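PDB 3Q1N: galactose mutarotase related enzyme from Lactobacillus casei, which probably binds a carbohydrate and is likely to act as an isomerase that interconverts the anomers of a sugar. Local coordinates for residues Trp42-Ile53 / Met136-Ala145. Numbering follows the deposited sequence.
Sequences WNRHAPILFPSI and MPFALGFHPA. With EDO (1,2-ethanediol), chain K; EDO (1,2-ethanediol), chain J.
L49 and G141 form the hydrogen-bonded pair of a short antiparallel ladder, L49 N to G141 O at 2.8 Å and G141 N to L49 O at 2.9 Å, and single bonds from H143 N, A145 N and A139 N to the carbonyls of P47, H45 and P51 prolong it either way. Glycine suits position 141, since a CB would press against the CD1 atoms of L49 and I53. With CG anti to the backbone N (chi1 -163°), the H143 ring lies beside the indole of W42, ND1 3.3 Å from CH2 and the planes inclined at 32°. The short side chain of A145 lets the indole come close, CZ3 3.7 Å from its CB. W42 NE1 and H143 NE2 each donate to a different ethanediol, the latter bond 2.7 Å long and in the imidazole plane; these diols, probably from the crystallisation liquor, may mark a pocket such as a sugar would use. Were W42 an alanine, the H143 ring would be likely to lose the flank it lies against, and one ethanediol its indole donor. A46 CB meets F142 CE1 at 3.8 Å. F50, flat and apolar, suits its buried place, CE1 equally near F138 CB, and CB against L140 CD2. Strand 136-147 also pairs with strands 251-258 and 277-279, W242 meets both W42 and H143, and F142 and F50 pack on strand 121-130 of the large antiparallel sheet.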
loop_
_atom_site.group_PDB
_atom_site.type_symbol
_atom_site.label_atom_id
_atom_site.label_comp_id
_atom_site.label_asym_id
_atom_site.label_seq_id
_atom_site.Cartn_x
_atom_site.Cartn_y
_atom_site.Cartn_z
ATOM N N TRP A 42 0.262 -7.927 -14.089
ATOM C CA TRP A 42 -0.554 -7.008 -13.294
ATOM C C TRP A 42 -0.601 -5.653 -13.969
ATOM O O TRP A 42 0.427 -5.087 -14.282
ATOM C CB TRP A 42 0.022 -6.864 -11.860
ATOM C CG TRP A 42 -0.868 -6.179 -10.914
ATOM C CD1 TRP A 42 -2.202 -6.434 -10.709
ATOM C CD2 TRP A 42 -0.516 -5.127 -9.980
ATOM N NE1 TRP A 42 -2.694 -5.590 -9.750
ATOM C CE2 TRP A 42 -1.677 -4.791 -9.279
ATOM C CE3 TRP A 42 0.663 -4.427 -9.703
ATOM C CZ2 TRP A 42 -1.695 -3.782 -8.293
ATOM C CZ3 TRP A 42 0.634 -3.417 -8.721
ATOM C CH2 TRP A 42 -0.523 -3.118 -8.043
ATOM N N ASN A 43 -1.787 -5.133 -14.211
ATOM C CA ASN A 43 -1.906 -3.946 -15.013
ATOM C C ASN A 43 -1.886 -2.626 -14.248
ATOM O O ASN A 43 -2.274 -1.608 -14.809
ATOM C CB ASN A 43 -3.153 -4.020 -15.894
ATOM C CG ASN A 43 -4.421 -4.136 -15.124
ATOM O OD1 ASN A 43 -4.455 -4.075 -13.885
ATOM N ND2 ASN A 43 -5.519 -4.360 -15.861
ATOM N N ARG A 44 -1.462 -2.646 -12.975
ATOM C CA ARG A 44 -1.333 -1.415 -12.200
ATOM C C ARG A 44 0.114 -1.225 -11.735
ATOM O O ARG A 44 0.992 -2.027 -12.107
ATOM C CB ARG A 44 -2.294 -1.444 -11.049
ATOM C CG ARG A 44 -3.720 -1.583 -11.561
ATOM C CD ARG A 44 -4.679 -1.820 -10.476
ATOM N NE ARG A 44 -6.015 -2.114 -11.015
ATOM C CZ ARG A 44 -6.952 -1.203 -11.312
ATOM N NH1 ARG A 44 -6.772 0.106 -11.132
ATOM N NH2 ARG A 44 -8.129 -1.621 -11.781
ATOM N N HIS A 45 0.372 -0.154 -10.981
ATOM C CA HIS A 45 1.760 0.157 -10.596
ATOM C C HIS A 45 1.884 0.296 -9.061
ATOM O O HIS A 45 2.663 -0.398 -8.423
ATOM C CB HIS A 45 2.251 1.471 -11.277
ATOM C CG HIS A 45 1.963 1.563 -12.740
ATOM N ND1 HIS A 45 2.921 1.299 -13.701
ATOM C CD2 HIS A 45 0.825 1.878 -13.411
ATOM C CE1 HIS A 45 2.386 1.471 -14.908
ATOM N NE2 HIS A 45 1.122 1.836 -14.761
ATOM N N ALA A 46 1.119 1.222 -8.494
ATOM C CA ALA A 46 1.208 1.537 -7.051
ATOM C C ALA A 46 -0.043 2.266 -6.540
ATOM O O ALA A 46 0.035 3.452 -6.118
ATOM C CB ALA A 46 2.526 2.383 -6.770
ATOM N N PRO A 47 -1.197 1.585 -6.594
ATOM C CA PRO A 47 -2.412 2.285 -6.185
ATOM C C PRO A 47 -2.501 2.715 -4.721
ATOM O O PRO A 47 -1.913 2.080 -3.802
ATOM C CB PRO A 47 -3.540 1.282 -6.448
ATOM C CG PRO A 47 -2.939 0.172 -7.231
ATOM C CD PRO A 47 -1.455 0.220 -7.079
ATOM N N ILE A 48 -3.297 3.776 -4.532
ATOM C CA ILE A 48 -3.733 4.179 -3.212
ATOM C C ILE A 48 -5.005 3.423 -2.873
ATOM O O ILE A 48 -5.898 3.276 -3.740
ATOM C CB ILE A 48 -3.969 5.716 -3.140
ATOM C CG1 ILE A 48 -2.638 6.442 -3.320
ATOM C CG2 ILE A 48 -4.624 6.092 -1.760
ATOM C CD1 ILE A 48 -2.751 7.998 -3.455
ATOM N N LEU A 49 -5.090 2.950 -1.633
ATOM C CA LEU A 49 -6.203 2.123 -1.125
ATOM C C LEU A 49 -6.940 2.938 -0.067
ATOM O O LEU A 49 -6.434 3.147 1.022
ATOM C CB LEU A 49 -5.661 0.818 -0.532
ATOM C CG LEU A 49 -4.624 0.028 -1.329
ATOM C CD1 LEU A 49 -4.167 -1.184 -0.499
ATOM C CD2 LEU A 49 -5.166 -0.404 -2.681
ATOM N N PHE A 50 -8.126 3.433 -0.407
ATOM C CA PHE A 50 -8.929 4.216 0.551
ATOM C C PHE A 50 -10.369 4.192 0.074
ATOM O O PHE A 50 -10.598 4.281 -1.099
ATOM C CB PHE A 50 -8.465 5.684 0.588
ATOM C CG PHE A 50 -9.356 6.610 1.403
ATOM C CD1 PHE A 50 -9.118 6.787 2.769
ATOM C CD2 PHE A 50 -10.415 7.318 0.808
ATOM C CE1 PHE A 50 -9.893 7.631 3.538
ATOM C CE2 PHE A 50 -11.200 8.196 1.581
ATOM C CZ PHE A 50 -10.937 8.346 2.950
ATOM N N PRO A 51 -11.335 4.078 1.002
ATOM C CA PRO A 51 -11.279 3.947 2.454
ATOM C C PRO A 51 -11.252 2.495 2.960
ATOM O O PRO A 51 -11.479 2.256 4.145
ATOM C CB PRO A 51 -12.546 4.677 2.908
ATOM C CG PRO A 51 -13.514 4.377 1.841
ATOM C CD PRO A 51 -12.716 4.314 0.540
ATOM N N SER A 52 -11.029 1.541 2.063
ATOM C CA SER A 52 -10.901 0.128 2.421
ATOM C C SER A 52 -9.619 -0.433 1.772
ATOM O O SER A 52 -9.239 0.004 0.685
ATOM C CB SER A 52 -12.125 -0.608 1.891
ATOM O OG SER A 52 -12.219 -1.923 2.365
ATOM N N ILE A 53 -9.000 -1.386 2.430
ATOM C CA ILE A 53 -7.888 -2.164 1.912
ATOM C C ILE A 53 -8.401 -3.554 1.611
ATOM O O ILE A 53 -9.076 -4.179 2.420
ATOM C CB ILE A 53 -6.756 -2.185 2.964
ATOM C CG1 ILE A 53 -6.120 -0.798 3.096
ATOM C CG2 ILE A 53 -5.681 -3.263 2.603
ATOM C CD1 ILE A 53 -5.222 -0.696 4.397
HETATM N N MSE A 136 -16.314 9.310 10.966
HETATM C CA MSE A 136 -15.881 8.643 9.715
HETATM C C MSE A 136 -14.821 7.581 9.983
HETATM O O MSE A 136 -13.700 7.885 10.381
HETATM C CB MSE A 136 -15.354 9.671 8.742
HETATM C CG MSE A 136 -14.948 9.081 7.374
HETATM SE SE MSE A 136 -14.239 10.324 6.099
HETATM C CE MSE A 136 -12.408 10.206 6.629
ATOM N N PRO A 137 -15.159 6.319 9.711
ATOM C CA PRO A 137 -14.196 5.230 9.864
ATOM C C PRO A 137 -13.536 4.976 8.505
ATOM O O PRO A 137 -14.193 5.020 7.486
ATOM C CB PRO A 137 -15.054 4.075 10.323
ATOM C CG PRO A 137 -16.423 4.350 9.593
ATOM C CD PRO A 137 -16.516 5.836 9.357
ATOM N N PHE A 138 -12.227 4.706 8.517
ATOM C CA PHE A 138 -11.534 4.444 7.245
ATOM C C PHE A 138 -10.286 3.619 7.457
ATOM O O PHE A 138 -9.778 3.484 8.579
ATOM C CB PHE A 138 -11.122 5.773 6.565
ATOM C CG PHE A 138 -9.954 6.435 7.232
ATOM C CD1 PHE A 138 -10.130 7.229 8.367
ATOM C CD2 PHE A 138 -8.685 6.189 6.806
ATOM C CE1 PHE A 138 -9.063 7.714 9.056
ATOM C CE2 PHE A 138 -7.572 6.694 7.472
ATOM C CZ PHE A 138 -7.769 7.499 8.624
ATOM N N ALA A 139 -9.837 3.035 6.346
ATOM C CA ALA A 139 -8.495 2.479 6.216
ATOM C C ALA A 139 -7.766 3.176 5.082
ATOM O O ALA A 139 -8.382 3.672 4.143
ATOM C CB ALA A 139 -8.532 0.923 5.957
ATOM N N LEU A 140 -6.441 3.220 5.166
ATOM C CA LEU A 140 -5.623 3.826 4.097
ATOM C C LEU A 140 -4.400 2.958 3.880
ATOM O O LEU A 140 -3.695 2.618 4.833
ATOM C CB LEU A 140 -5.186 5.253 4.478
ATOM C CG LEU A 140 -4.381 6.005 3.389
ATOM C CD1 LEU A 140 -2.919 5.654 3.354
ATOM C CD2 LEU A 140 -4.976 5.768 2.036
ATOM N N GLY A 141 -4.149 2.584 2.634
ATOM C CA GLY A 141 -2.929 1.839 2.301
ATOM C C GLY A 141 -2.325 2.318 0.987
ATOM O O GLY A 141 -2.953 3.072 0.218
ATOM N N PHE A 142 -1.091 1.901 0.751
ATOM C CA PHE A 142 -0.337 2.216 -0.474
ATOM C C PHE A 142 0.223 0.851 -0.971
ATOM O O PHE A 142 0.751 0.071 -0.165
ATOM C CB PHE A 142 0.753 3.217 -0.086
ATOM C CG PHE A 142 1.764 3.550 -1.177
ATOM C CD1 PHE A 142 1.409 3.817 -2.487
ATOM C CD2 PHE A 142 3.075 3.648 -0.830
ATOM C CE1 PHE A 142 2.359 4.134 -3.420
ATOM C CE2 PHE A 142 4.028 3.974 -1.737
ATOM C CZ PHE A 142 3.685 4.218 -3.033
ATOM N N HIS A 143 0.110 0.575 -2.262
ATOM C CA HIS A 143 0.290 -0.752 -2.869
ATOM C C HIS A 143 1.358 -0.775 -3.996
ATOM O O HIS A 143 1.098 -1.238 -5.096
ATOM C CB HIS A 143 -1.122 -1.140 -3.426
ATOM C CG HIS A 143 -1.335 -2.600 -3.748
ATOM N ND1 HIS A 143 -0.645 -3.265 -4.738
ATOM C CD2 HIS A 143 -2.258 -3.476 -3.287
ATOM C CE1 HIS A 143 -1.103 -4.502 -4.850
ATOM N NE2 HIS A 143 -2.099 -4.655 -3.993
ATOM N N PRO A 144 2.606 -0.331 -3.716
ATOM C CA PRO A 144 3.609 -0.282 -4.796
ATOM C C PRO A 144 4.162 -1.656 -5.113
ATOM O O PRO A 144 4.493 -2.402 -4.207
ATOM C CB PRO A 144 4.705 0.588 -4.196
ATOM C CG PRO A 144 4.570 0.436 -2.735
ATOM C CD PRO A 144 3.089 0.384 -2.526
ATOM N N ALA A 145 4.309 -1.947 -6.388
ATOM C CA ALA A 145 4.978 -3.164 -6.857
ATOM C C ALA A 145 6.362 -2.737 -7.358
ATOM O O ALA A 145 6.494 -1.808 -8.144
ATOM C CB ALA A 145 4.209 -3.778 -7.982
HETATM C C1 EDO K . -4.204 -7.647 -7.000
HETATM O O1 EDO K . -5.528 -8.146 -6.832
HETATM C C2 EDO K . -4.234 -6.136 -6.860
HETATM O O2 EDO K . -5.054 -5.570 -7.900
HETATM C C1 EDO J . -2.137 -7.528 -1.955
HETATM O O1 EDO J . -2.694 -6.431 -1.205
HETATM C C2 EDO J . -3.065 -8.037 -3.035
HETATM O O2 EDO J . -3.394 -7.001 -3.989
#